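Colicin-B (Escherichia coli, PDB 1RH1) kills Escherichia coli and closely related bacteria by forming a channel that depolarizes the cytoplasmic membrane and dissipates the cell's energy. Local coordinates at residues Asn374-Asn379 / Glu504-Ile509; Pro380-Asn385 / Val482-Val487; Lys361-Tyr366 / Gly494-Asp499; Glu429-Gly434 / Gly441-Glu446; Ile330-Lys335 / Ala471-Gly476. One frame throughout, in Å; residues are numbered along the deposited sequence.

Contact 1 of 5, residues Asn374-Asn379 / Glu504-Ile509; sequences NKLMAN and ELNHKI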
# COMPACT_ATOMS: atom_id res chain seq x y z
N ASN A 374 8.80 -39.44 -14.18
CA ASN A 374 8.74 -40.79 -14.73
C ASN A 374 9.54 -40.91 -16.03
O ASN A 374 10.01 -42.00 -16.39
CB ASN A 374 7.34 -41.22 -15.09
CG ASN A 374 6.46 -41.62 -13.92
OD1 ASN A 374 5.25 -41.48 -14.03
ND2 ASN A 374 6.99 -42.13 -12.81
N LYS A 375 9.62 -39.76 -16.71
CA LYS A 375 10.37 -39.59 -17.95
C LYS A 375 11.87 -39.58 -17.64
O LYS A 375 12.67 -40.11 -18.41
CB LYS A 375 9.92 -38.26 -18.57
CG LYS A 375 10.64 -37.80 -19.83
CD LYS A 375 10.38 -36.33 -20.16
CE LYS A 375 8.93 -35.92 -20.41
NZ LYS A 375 8.85 -34.71 -21.21
N LEU A 376 12.24 -38.99 -16.51
CA LEU A 376 13.63 -38.89 -16.12
C LEU A 376 14.17 -40.23 -15.70
O LEU A 376 15.20 -40.69 -16.18
CB LEU A 376 13.75 -37.91 -14.98
CG LEU A 376 15.08 -37.83 -14.29
CD1 LEU A 376 16.17 -37.41 -15.24
CD2 LEU A 376 14.93 -36.87 -13.15
N MET A 377 13.43 -40.83 -14.77
CA MET A 377 13.76 -42.11 -14.18
C MET A 377 13.59 -43.24 -15.18
O MET A 377 13.90 -44.39 -14.88
CB MET A 377 12.88 -42.31 -12.97
CG MET A 377 13.58 -42.27 -11.62
SD MET A 377 14.56 -40.81 -11.24
CE MET A 377 15.72 -41.72 -10.27
N ALA A 378 13.07 -42.92 -16.37
CA ALA A 378 12.94 -43.87 -17.45
C ALA A 378 14.23 -43.97 -18.24
O ALA A 378 14.47 -45.00 -18.86
CB ALA A 378 11.85 -43.47 -18.42
N ASN A 379 15.03 -42.90 -18.22
CA ASN A 379 16.32 -42.84 -18.90
C ASN A 379 17.17 -43.98 -18.33
O ASN A 379 17.50 -43.99 -17.14
CB ASN A 379 16.98 -41.47 -18.64
CG ASN A 379 18.21 -41.12 -19.49
OD1 ASN A 379 18.59 -39.95 -19.62
ND2 ASN A 379 18.89 -42.07 -20.12
N GLU A 504 16.12 -31.06 -20.46
CA GLU A 504 17.54 -30.68 -20.51
C GLU A 504 18.44 -31.72 -19.88
O GLU A 504 19.53 -31.98 -20.37
CB GLU A 504 17.83 -29.38 -19.76
CG GLU A 504 17.91 -28.08 -20.57
CD GLU A 504 16.61 -27.34 -20.94
OE1 GLU A 504 16.00 -27.68 -21.97
OE2 GLU A 504 16.23 -26.41 -20.20
N LEU A 505 17.99 -32.31 -18.78
CA LEU A 505 18.68 -33.35 -18.04
C LEU A 505 18.89 -34.60 -18.88
O LEU A 505 20.03 -34.96 -19.16
CB LEU A 505 17.86 -33.69 -16.81
CG LEU A 505 18.29 -33.30 -15.39
CD1 LEU A 505 19.52 -32.45 -15.41
CD2 LEU A 505 17.15 -32.56 -14.73
N ASN A 506 17.81 -35.26 -19.30
CA ASN A 506 17.90 -36.45 -20.13
C ASN A 506 18.64 -36.28 -21.45
O ASN A 506 19.59 -37.01 -21.73
CB ASN A 506 16.50 -36.98 -20.46
CG ASN A 506 15.89 -37.90 -19.43
OD1 ASN A 506 16.49 -38.24 -18.41
ND2 ASN A 506 14.66 -38.34 -19.70
N HIS A 507 18.26 -35.28 -22.24
CA HIS A 507 18.79 -35.14 -23.59
C HIS A 507 20.17 -34.49 -23.69
O HIS A 507 20.94 -34.85 -24.58
CB HIS A 507 17.74 -34.35 -24.45
CG HIS A 507 16.46 -35.11 -24.90
ND1 HIS A 507 16.29 -36.41 -25.20
CD2 HIS A 507 15.23 -34.51 -25.10
CE1 HIS A 507 15.04 -36.59 -25.56
NE2 HIS A 507 14.40 -35.44 -25.50
N LYS A 508 20.54 -33.58 -22.79
CA LYS A 508 21.86 -33.00 -22.88
C LYS A 508 22.83 -33.37 -21.77
O LYS A 508 24.04 -33.26 -21.97
CB LYS A 508 21.76 -31.50 -22.92
CG LYS A 508 20.99 -30.96 -24.10
CD LYS A 508 21.08 -29.42 -24.11
CE LYS A 508 20.63 -28.71 -22.81
NZ LYS A 508 20.72 -27.26 -22.95
N ILE A 509 22.35 -33.84 -20.60
CA ILE A 509 23.23 -34.04 -19.44
C ILE A 509 23.58 -35.47 -19.08
O ILE A 509 24.75 -35.73 -18.80
CB ILE A 509 22.60 -33.33 -18.18
CG1 ILE A 509 22.36 -31.84 -18.47
CG2 ILE A 509 23.54 -33.49 -16.99
CD1 ILE A 509 22.10 -30.91 -17.28
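Where the chain leaves helix 366-376 through a type I beta turn, L376 to N379, it meets helix 500-510, and the N506 amide is the largest single contributor to the interface. N506 points across the gap. Its ND2 gives a hydrogen bond of 3.0 Å to the backbone O of K375, and the acceptor lies in the plane of the N506 amide. The donor stands above the carbonyl plane, 53° out of it, and so does not use a lone pair. The same oxygen also receives a weak bond from A378 N as the backbone turns, while the turn proper is closed by N379 N on L376 O. Both segments belong to the all-helical pore-forming domain, and this is an example of a polar side chain tying a C-terminal helix to a backbone carbonyl at the start of a turn. On the other branch of the amide, N506 OD1 lies 3.3 Å from L376 CD1 and also 3.3 Å from N379 CB. N379 arrives from the opposite direction, and the two amide planes stand nearly perpendicular, 86° apart. L376 has CG anti to the backbone N (chi1 170°), which carries CD1 inward to L505 CB at 4.4 Å; it packs further on V502 and I510. K375 passes N506 at a slant, its CG near ND2, and a bend at chi3 precedes the ammonium group, which forms salt bridges with D499 and D503.

Contact 2 of 5, residues Pro380-Asn385 / Val482-Val487; sequences PSLKIN and VGFVGV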
# COMPACT_ATOMS: atom_id res chain seq x y z
N PRO A 380 17.47 -45.00 -19.13
CA PRO A 380 18.24 -46.15 -18.71
C PRO A 380 19.71 -45.89 -18.37
O PRO A 380 20.33 -46.72 -17.72
CB PRO A 380 18.06 -47.12 -19.85
CG PRO A 380 18.00 -46.20 -21.04
CD PRO A 380 17.08 -45.10 -20.52
N SER A 381 20.30 -44.77 -18.81
CA SER A 381 21.65 -44.44 -18.37
C SER A 381 21.64 -43.59 -17.09
O SER A 381 22.64 -42.94 -16.76
CB SER A 381 22.35 -43.71 -19.51
OG SER A 381 21.84 -42.41 -19.73
N LEU A 382 20.48 -43.58 -16.38
CA LEU A 382 20.27 -42.96 -15.06
C LEU A 382 19.98 -44.08 -14.05
O LEU A 382 18.83 -44.33 -13.64
CB LEU A 382 19.08 -41.98 -15.08
CG LEU A 382 18.99 -40.76 -14.11
CD1 LEU A 382 17.80 -40.89 -13.20
CD2 LEU A 382 20.26 -40.64 -13.31
N LYS A 383 21.10 -44.74 -13.66
CA LYS A 383 21.17 -45.87 -12.74
C LYS A 383 22.21 -45.74 -11.64
O LYS A 383 23.21 -45.04 -11.81
CB LYS A 383 21.45 -47.13 -13.54
CG LYS A 383 20.28 -47.63 -14.41
CD LYS A 383 20.65 -48.98 -15.02
CE LYS A 383 19.47 -49.70 -15.69
NZ LYS A 383 19.02 -49.08 -16.93
N ILE A 384 21.96 -46.40 -10.47
CA ILE A 384 22.84 -46.51 -9.29
C ILE A 384 23.14 -47.96 -8.89
O ILE A 384 22.26 -48.84 -8.94
CB ILE A 384 22.33 -45.92 -7.91
CG1 ILE A 384 20.87 -46.25 -7.64
CG2 ILE A 384 22.66 -44.47 -7.85
CD1 ILE A 384 19.71 -45.74 -8.50
N ASN A 385 24.38 -48.28 -8.45
CA ASN A 385 24.61 -49.62 -7.90
C ASN A 385 24.32 -49.64 -6.40
O ASN A 385 24.48 -48.65 -5.70
CB ASN A 385 26.05 -50.08 -8.15
CG ASN A 385 27.15 -49.19 -7.59
OD1 ASN A 385 28.04 -49.64 -6.87
ND2 ASN A 385 27.09 -47.91 -7.94
N VAL A 482 27.05 -37.94 -5.64
CA VAL A 482 26.66 -36.53 -5.72
C VAL A 482 26.12 -36.17 -7.11
O VAL A 482 25.20 -35.36 -7.22
CB VAL A 482 27.88 -35.65 -5.37
CG1 VAL A 482 27.67 -34.15 -5.59
CG2 VAL A 482 28.11 -35.88 -3.89
N GLY A 483 26.64 -36.80 -8.16
CA GLY A 483 26.10 -36.59 -9.48
C GLY A 483 24.67 -37.16 -9.62
O GLY A 483 23.78 -36.49 -10.14
N PHE A 484 24.44 -38.40 -9.17
CA PHE A 484 23.13 -39.04 -9.27
C PHE A 484 22.08 -38.23 -8.52
O PHE A 484 21.02 -37.93 -9.07
CB PHE A 484 23.18 -40.45 -8.68
CG PHE A 484 21.91 -41.25 -8.95
CD1 PHE A 484 20.90 -41.31 -7.98
CD2 PHE A 484 21.74 -41.89 -10.17
CE1 PHE A 484 19.72 -42.01 -8.25
CE2 PHE A 484 20.55 -42.58 -10.42
CZ PHE A 484 19.54 -42.64 -9.47
N VAL A 485 22.40 -37.84 -7.28
CA VAL A 485 21.48 -37.05 -6.51
C VAL A 485 21.39 -35.67 -7.12
O VAL A 485 20.32 -35.08 -7.05
CB VAL A 485 21.94 -36.99 -5.06
CG1 VAL A 485 21.10 -36.06 -4.21
CG2 VAL A 485 21.76 -38.38 -4.47
N GLY A 486 22.43 -35.14 -7.77
CA GLY A 486 22.33 -33.82 -8.38
C GLY A 486 21.35 -33.84 -9.54
O GLY A 486 20.70 -32.84 -9.79
N VAL A 487 21.25 -34.97 -10.24
CA VAL A 487 20.27 -35.18 -11.30
C VAL A 487 18.88 -35.40 -10.70
O VAL A 487 17.97 -34.66 -11.06
CB VAL A 487 20.75 -36.38 -12.13
CG1 VAL A 487 19.63 -36.94 -12.98
CG2 VAL A 487 21.80 -35.91 -13.11
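The phenyl ring of F484 carries I384 on one face: CG2 sits over the ring centre, 3.5 Å from the centroid and 11° off the normal, a CH-pi contact. CD1 of the same isoleucine lies past the rim on the same side, 3.3 Å from F484 CZ. The backbone carbon of L382 lies at the ring edge, in its plane, while L382 CD2 comes in obliquely at 3.5 Å from F484 CE2. Here the loop 380-385 is draped over helix 479-495, a predicted transmembrane helix and, as in other pore-forming colicins, probably the second arm of the hydrophobic hairpin. L382, I384 and the K383 backbone all meet the ring. Both methyl-bearing arms of I384 can address it because CG1 is set between the backbone N and the carbonyl carbon (chi1 42°), with CG2 on the backbone N side. M377 adds its methyl group to the F484 ring from outside the two segments. One helical turn on from F484, V487 meets L382 tip to tip, CG1 to CD2 at 3.8 Å. K383 turns away from the helix, and its NZ is held by P380 O at 2.8 Å, in the carbonyl plane and on a lone pair.

Contact 3 of 5, residues Lys361-Tyr366 / Gly494-Asp499; sequences KTIRSY and GAFIDD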
# COMPACT_ATOMS: atom_id res chain seq x y z
N LYS A 361 3.17 -17.49 -8.46
CA LYS A 361 2.91 -18.65 -9.31
C LYS A 361 2.53 -19.86 -8.47
O LYS A 361 2.57 -19.89 -7.23
CB LYS A 361 4.14 -18.92 -10.17
CG LYS A 361 4.50 -17.73 -11.06
CD LYS A 361 5.84 -17.87 -11.77
CE LYS A 361 6.39 -16.52 -12.26
NZ LYS A 361 7.85 -16.53 -12.32
N THR A 362 2.09 -20.87 -9.22
CA THR A 362 1.52 -22.09 -8.69
C THR A 362 2.36 -23.30 -9.06
O THR A 362 2.68 -23.37 -10.25
CB THR A 362 0.09 -22.16 -9.26
OG1 THR A 362 -0.56 -21.03 -8.69
CG2 THR A 362 -0.70 -23.43 -8.96
N ILE A 363 2.71 -24.28 -8.19
CA ILE A 363 3.53 -25.39 -8.70
C ILE A 363 2.75 -26.20 -9.71
O ILE A 363 1.52 -26.08 -9.75
CB ILE A 363 4.03 -26.42 -7.61
CG1 ILE A 363 2.92 -26.91 -6.73
CG2 ILE A 363 5.09 -25.75 -6.75
CD1 ILE A 363 3.44 -28.01 -5.82
N ARG A 364 3.42 -27.00 -10.55
CA ARG A 364 2.72 -27.82 -11.52
C ARG A 364 1.83 -28.87 -10.87
O ARG A 364 1.92 -29.11 -9.67
CB ARG A 364 3.69 -28.54 -12.44
CG ARG A 364 4.38 -27.65 -13.47
CD ARG A 364 4.38 -28.37 -14.82
NE ARG A 364 5.14 -29.60 -14.72
CZ ARG A 364 5.19 -30.53 -15.66
NH1 ARG A 364 4.53 -30.44 -16.81
NH2 ARG A 364 5.98 -31.57 -15.43
N SER A 365 0.92 -29.47 -11.63
CA SER A 365 0.07 -30.46 -11.02
C SER A 365 0.86 -31.72 -10.74
O SER A 365 1.88 -31.98 -11.35
CB SER A 365 -1.07 -30.83 -11.93
OG SER A 365 -0.65 -31.75 -12.94
N TYR A 366 0.31 -32.45 -9.78
CA TYR A 366 0.69 -33.79 -9.36
C TYR A 366 0.84 -34.72 -10.55
O TYR A 366 1.90 -35.31 -10.71
CB TYR A 366 -0.40 -34.36 -8.41
CG TYR A 366 -1.69 -33.51 -8.37
CD1 TYR A 366 -2.62 -33.49 -9.45
CD2 TYR A 366 -1.89 -32.65 -7.28
CE1 TYR A 366 -3.71 -32.61 -9.42
CE2 TYR A 366 -2.98 -31.77 -7.24
CZ TYR A 366 -3.89 -31.75 -8.31
OH TYR A 366 -4.95 -30.85 -8.26
N GLY A 494 12.68 -29.54 -10.70
CA GLY A 494 12.37 -29.19 -12.08
C GLY A 494 10.91 -29.41 -12.45
O GLY A 494 10.21 -28.48 -12.88
N ALA A 495 10.48 -30.66 -12.19
CA ALA A 495 9.13 -31.15 -12.46
C ALA A 495 7.97 -30.34 -11.89
O ALA A 495 6.88 -30.40 -12.44
CB ALA A 495 9.01 -32.57 -11.94
N PHE A 496 8.15 -29.60 -10.79
CA PHE A 496 7.13 -28.75 -10.22
C PHE A 496 7.11 -27.38 -10.87
O PHE A 496 6.26 -26.55 -10.55
CB PHE A 496 7.35 -28.55 -8.69
CG PHE A 496 6.86 -29.74 -7.87
CD1 PHE A 496 7.78 -30.58 -7.23
CD2 PHE A 496 5.49 -30.03 -7.79
CE1 PHE A 496 7.32 -31.70 -6.55
CE2 PHE A 496 5.04 -31.15 -7.10
CZ PHE A 496 5.96 -31.99 -6.48
N ILE A 497 8.08 -27.12 -11.76
CA ILE A 497 8.20 -25.80 -12.35
C ILE A 497 7.99 -25.91 -13.84
O ILE A 497 7.14 -25.23 -14.42
CB ILE A 497 9.62 -25.18 -12.10
CG1 ILE A 497 10.06 -25.25 -10.64
CG2 ILE A 497 9.52 -23.72 -12.49
CD1 ILE A 497 11.40 -24.62 -10.34
N ASP A 498 8.73 -26.82 -14.44
CA ASP A 498 8.67 -26.92 -15.87
C ASP A 498 9.14 -28.25 -16.37
O ASP A 498 10.00 -28.87 -15.75
CB ASP A 498 9.52 -25.82 -16.43
CG ASP A 498 9.03 -25.28 -17.76
OD1 ASP A 498 8.87 -24.07 -17.83
OD2 ASP A 498 8.81 -26.06 -18.70
N ASP A 499 8.62 -28.70 -17.52
CA ASP A 499 9.08 -29.94 -18.12
C ASP A 499 10.35 -29.65 -18.90
O ASP A 499 11.09 -30.60 -19.17
CB ASP A 499 7.99 -30.52 -19.04
CG ASP A 499 8.35 -31.86 -19.70
OD1 ASP A 499 8.41 -32.88 -19.01
OD2 ASP A 499 8.58 -31.87 -20.91
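R364 folds back on A495 and F496 as a worked example of one residue bonding two successive carbonyls, one by its side chain and one by its backbone N. Its CG is anti to the carbonyl carbon (chi1 -73°), and bends at chi2 and chi3 swing the guanidinium round to the A495 carbonyl. NE donates to A495 O at 3.0 Å with a nearly straight N-H (167°), the oxygen lying in the guanidinium plane at its edge. NH2 adds a weak bond to that same oxygen, so two N-H groups share one acceptor and limit the rotation of the flat group, mainly through NE. At the root of the side chain, R364 N binds F496 O at 2.9 Å. One guanidinium face looks onto D499 N, 4.3 Å above its plane. The D499 carboxylate lies well out of that plane and probably attracts R364 through charge, since no N-H points at it; D499 OD1 accepts from the S372 hydroxyl, which also accepts weakly from R364 NH2.

I363 lies beside F496, both pointing the same way, and its CD1 comes 3.5 Å from F496 CD2. That branch reaches the ring because CG1 sits between the backbone N and carbonyl carbon (chi1 51°). M444 and E448 of helix 441-452 also pack on F496. G494 O accepts from both I497 N and D498 N as the chain turns. S365 then N-caps helix 366-376 and D498 caps K500 N, so the contact joins the entry of helix 366-376 to the link between helices 479-495 and 500-510 in the helical pore-forming domain.

Contact 4 of 5, residues Glu429-Gly434 / Gly441-Glu446; sequences EKSIEG and GPLMLE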
# COMPACT_ATOMS: atom_id res chain seq x y z
N GLU A 429 11.94 -39.47 4.83
CA GLU A 429 11.46 -40.84 4.71
C GLU A 429 10.99 -41.20 3.31
O GLU A 429 11.16 -42.33 2.84
CB GLU A 429 10.30 -41.06 5.64
CG GLU A 429 10.60 -40.94 7.10
CD GLU A 429 9.36 -40.83 7.98
OE1 GLU A 429 8.23 -40.85 7.48
OE2 GLU A 429 9.52 -40.72 9.20
N LYS A 430 10.42 -40.19 2.63
CA LYS A 430 9.92 -40.35 1.29
C LYS A 430 11.00 -40.19 0.22
O LYS A 430 10.79 -40.60 -0.92
CB LYS A 430 8.77 -39.37 1.10
CG LYS A 430 7.62 -39.91 1.94
CD LYS A 430 6.44 -39.00 2.11
CE LYS A 430 5.44 -39.78 2.94
NZ LYS A 430 4.15 -39.12 2.95
N SER A 431 12.15 -39.58 0.50
CA SER A 431 13.24 -39.61 -0.47
C SER A 431 13.89 -40.97 -0.31
O SER A 431 14.31 -41.56 -1.30
CB SER A 431 14.26 -38.53 -0.20
OG SER A 431 13.78 -37.23 -0.53
N ILE A 432 13.92 -41.53 0.92
CA ILE A 432 14.51 -42.83 1.18
C ILE A 432 13.77 -43.85 0.36
O ILE A 432 14.42 -44.54 -0.42
CB ILE A 432 14.42 -43.16 2.66
CG1 ILE A 432 15.36 -42.27 3.43
CG2 ILE A 432 14.84 -44.59 2.87
CD1 ILE A 432 15.38 -42.39 4.97
N GLU A 433 12.44 -43.93 0.48
CA GLU A 433 11.63 -44.72 -0.45
C GLU A 433 11.77 -44.02 -1.79
O GLU A 433 11.83 -42.79 -1.82
CB GLU A 433 10.22 -44.70 0.02
CG GLU A 433 9.16 -45.34 -0.84
CD GLU A 433 7.78 -45.33 -0.18
OE1 GLU A 433 7.47 -44.46 0.66
OE2 GLU A 433 7.00 -46.24 -0.51
N GLY A 434 11.85 -44.68 -2.92
CA GLY A 434 12.16 -43.90 -4.10
C GLY A 434 13.60 -44.23 -4.36
O GLY A 434 13.89 -44.72 -5.46
N GLY A 441 6.28 -41.33 -5.91
CA GLY A 441 4.90 -40.94 -5.67
C GLY A 441 4.70 -40.38 -4.27
O GLY A 441 4.26 -39.25 -4.17
N PRO A 442 5.01 -41.04 -3.16
CA PRO A 442 4.96 -40.46 -1.82
C PRO A 442 5.68 -39.14 -1.62
O PRO A 442 5.23 -38.31 -0.85
CB PRO A 442 5.50 -41.56 -0.95
CG PRO A 442 6.20 -42.49 -1.91
CD PRO A 442 5.24 -42.47 -3.07
N LEU A 443 6.78 -38.94 -2.35
CA LEU A 443 7.51 -37.70 -2.27
C LEU A 443 6.77 -36.60 -2.98
O LEU A 443 6.60 -35.54 -2.38
CB LEU A 443 8.88 -37.75 -2.94
CG LEU A 443 10.10 -37.04 -2.36
CD1 LEU A 443 10.92 -36.58 -3.53
CD2 LEU A 443 9.76 -35.84 -1.51
N MET A 444 6.34 -36.81 -4.23
CA MET A 444 5.72 -35.74 -4.99
C MET A 444 4.33 -35.41 -4.49
O MET A 444 3.89 -34.27 -4.50
CB MET A 444 5.68 -36.15 -6.46
CG MET A 444 7.11 -36.46 -6.97
SD MET A 444 8.38 -35.22 -6.63
CE MET A 444 8.45 -34.51 -8.23
N LEU A 445 3.70 -36.40 -3.90
CA LEU A 445 2.36 -36.28 -3.35
C LEU A 445 2.32 -35.51 -2.04
O LEU A 445 1.37 -34.78 -1.76
CB LEU A 445 1.83 -37.71 -3.20
CG LEU A 445 0.36 -38.08 -3.05
CD1 LEU A 445 -0.48 -37.42 -4.13
CD2 LEU A 445 0.27 -39.61 -3.10
N GLU A 446 3.33 -35.64 -1.21
CA GLU A 446 3.46 -34.91 0.03
C GLU A 446 3.60 -33.43 -0.25
O GLU A 446 3.09 -32.62 0.52
CB GLU A 446 4.68 -35.45 0.79
CG GLU A 446 5.12 -34.82 2.11
CD GLU A 446 4.19 -34.96 3.30
OE1 GLU A 446 4.17 -34.02 4.11
OE2 GLU A 446 3.50 -35.98 3.45
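K430 lies across P442 and reaches E446. Its CG is 3.9 Å from P442 CB, and CD approaches P442 O to 3.3 Å, before the extended chain delivers NZ to E446 OE2. That salt bridge, K430 NZ to E446 OE2, is long, 3.2 Å, and its hydrogen bond weak. The lysine and glutamate chains cross at about a right angle, E446 being bent at chi2 to bring its carboxylate to the ammonium. On the other flank the E433 carboxylate meets P442 CG, OE1 at 3.5 Å; E433's own CG is anti to its backbone N (chi1 175°). L443 fills the inner side: its CG lies 3.9 Å from K430 O and 4.1 Å from S431 OG.

Farther out, S431 OG is bonded to I427 O one turn earlier, which turns the hydroxyl to its own helix, and E446 OE1 takes a weak bond from W450 NE1. L443 also packs on I427 and on F464 of helix 457-472. Being consecutive in the chain and joined by a short link, the two helices form an alpha-alpha hairpin; the segments that meet here run roughly antiparallel, their directions 146° apart and their axes 8.2 Å at closest approach.

Contact 5 of 5, residues Ile330-Lys335 / Ala471-Gly476; sequences ISVGDK and ALIAFG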
# COMPACT_ATOMS: atom_id res chain seq x y z
N ILE A 330 21.70 -22.77 -6.48
CA ILE A 330 22.86 -22.42 -7.25
C ILE A 330 24.12 -23.04 -6.72
O ILE A 330 24.98 -23.40 -7.53
CB ILE A 330 23.00 -20.92 -7.32
CG1 ILE A 330 22.00 -20.53 -8.40
CG2 ILE A 330 24.42 -20.40 -7.63
CD1 ILE A 330 21.75 -19.02 -8.44
N SER A 331 24.20 -23.17 -5.39
CA SER A 331 25.32 -23.86 -4.78
C SER A 331 25.31 -25.31 -5.28
O SER A 331 26.35 -25.76 -5.73
CB SER A 331 25.17 -23.79 -3.27
OG SER A 331 24.66 -24.98 -2.67
N VAL A 332 24.17 -26.03 -5.27
CA VAL A 332 24.02 -27.40 -5.78
C VAL A 332 24.56 -27.46 -7.19
O VAL A 332 25.31 -28.35 -7.58
CB VAL A 332 22.51 -27.78 -5.72
CG1 VAL A 332 22.15 -28.97 -6.62
CG2 VAL A 332 22.21 -28.13 -4.27
N GLY A 333 24.19 -26.44 -7.95
CA GLY A 333 24.63 -26.29 -9.32
C GLY A 333 26.14 -26.22 -9.37
O GLY A 333 26.73 -26.97 -10.13
N ASP A 334 26.73 -25.37 -8.52
CA ASP A 334 28.16 -25.25 -8.45
C ASP A 334 28.77 -26.58 -8.03
O ASP A 334 29.50 -27.09 -8.87
CB ASP A 334 28.55 -24.14 -7.45
CG ASP A 334 28.33 -22.68 -7.90
OD1 ASP A 334 28.40 -21.79 -7.07
OD2 ASP A 334 28.09 -22.40 -9.08
N LYS A 335 28.44 -27.20 -6.87
CA LYS A 335 28.97 -28.51 -6.43
C LYS A 335 28.80 -29.66 -7.40
O LYS A 335 29.76 -30.31 -7.80
CB LYS A 335 28.32 -28.93 -5.11
CG LYS A 335 28.61 -30.34 -4.55
CD LYS A 335 28.15 -30.36 -3.09
CE LYS A 335 28.59 -31.56 -2.25
NZ LYS A 335 27.80 -32.76 -2.48
N ALA A 471 20.54 -30.60 1.78
CA ALA A 471 20.89 -31.89 2.32
C ALA A 471 22.01 -32.39 1.43
O ALA A 471 22.95 -32.91 2.01
CB ALA A 471 19.74 -32.88 2.23
N LEU A 472 21.97 -32.23 0.08
CA LEU A 472 23.03 -32.67 -0.86
C LEU A 472 24.34 -31.93 -0.67
O LEU A 472 25.39 -32.57 -0.70
CB LEU A 472 22.60 -32.50 -2.32
CG LEU A 472 23.64 -32.62 -3.46
CD1 LEU A 472 24.13 -34.03 -3.58
CD2 LEU A 472 23.02 -32.30 -4.79
N ILE A 473 24.34 -30.60 -0.44
CA ILE A 473 25.59 -29.88 -0.25
C ILE A 473 26.17 -30.15 1.12
O ILE A 473 27.17 -29.54 1.51
CB ILE A 473 25.46 -28.34 -0.40
CG1 ILE A 473 24.60 -27.78 0.70
CG2 ILE A 473 24.90 -27.99 -1.78
CD1 ILE A 473 24.62 -26.25 0.68
N ALA A 474 25.57 -31.08 1.87
CA ALA A 474 25.98 -31.43 3.23
C ALA A 474 26.17 -32.92 3.41
O ALA A 474 26.58 -33.36 4.48
CB ALA A 474 24.93 -30.99 4.25
N PHE A 475 25.84 -33.72 2.41
CA PHE A 475 25.98 -35.15 2.59
C PHE A 475 27.42 -35.58 2.43
O PHE A 475 28.17 -35.01 1.63
CB PHE A 475 25.16 -35.88 1.57
CG PHE A 475 23.69 -36.03 1.86
CD1 PHE A 475 22.86 -36.50 0.82
CD2 PHE A 475 23.15 -35.75 3.12
CE1 PHE A 475 21.51 -36.69 1.04
CE2 PHE A 475 21.79 -35.94 3.33
CZ PHE A 475 20.98 -36.41 2.29
N GLY A 476 27.81 -36.56 3.25
CA GLY A 476 29.12 -37.16 3.05
C GLY A 476 28.98 -38.21 1.95
O GLY A 476 28.72 -39.39 2.27
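I473 places its CG2 against S331 and V332, 3.1 Å from S331 OG and 3.7 Å from V332 CG2, while its CD1 stays 3.6 Å from the same hydroxyl oxygen. The S331 hydroxyl is engaged with V328 O in its own helix, so toward I473 it serves as a packing surface. V332 and L472 cross at about a right angle, CG1 to CD2 at 3.9 Å. K335 closes the other side of the contact: its chain stays extended with CG anti to the backbone N (chi1 173°) and CD 3.9 Å from I473 CA. A bend at chi4 then brings NZ to L472 O at 3.0 Å. The donor stands 39° above the carbonyl plane, not on a lone pair. L472 O, the carbonyl of the last helical residue, takes the lysine and a weak bond from F475 N. The F475 ring turns from the contact and meets W396 edge to face. The long helix 291-340 thus touches the tip of helix 457-472, predicted to be transmembrane, at its exit into the loop before helix 479-495, whose V485 and I489 pack on L472; helix 386-398 lies beside F475.

All five contacts are partly buried in the pore-forming domain; contact 3 has three buried and no exposed touching residues, while contacts 2 and 5 each include an exposed one. Contact 2 touches both contact 1, through M377 and L376, and contact 5, through L472 and K335, but contacts 1 and 5 do not touch each other. Contact 3 shares helix 479-495 with contact 2 and is tied to contact 1 by the salt bridge K375-D499. Contact 4 touches contact 3 through M444 on F496. Contact 2 is held by apolar packing. Contacts 1, 3 and 5 add side-chain donors on backbone carbonyls, and contact 4 combines packing on P442 with a salt bridge whose hydrogen bond is weak.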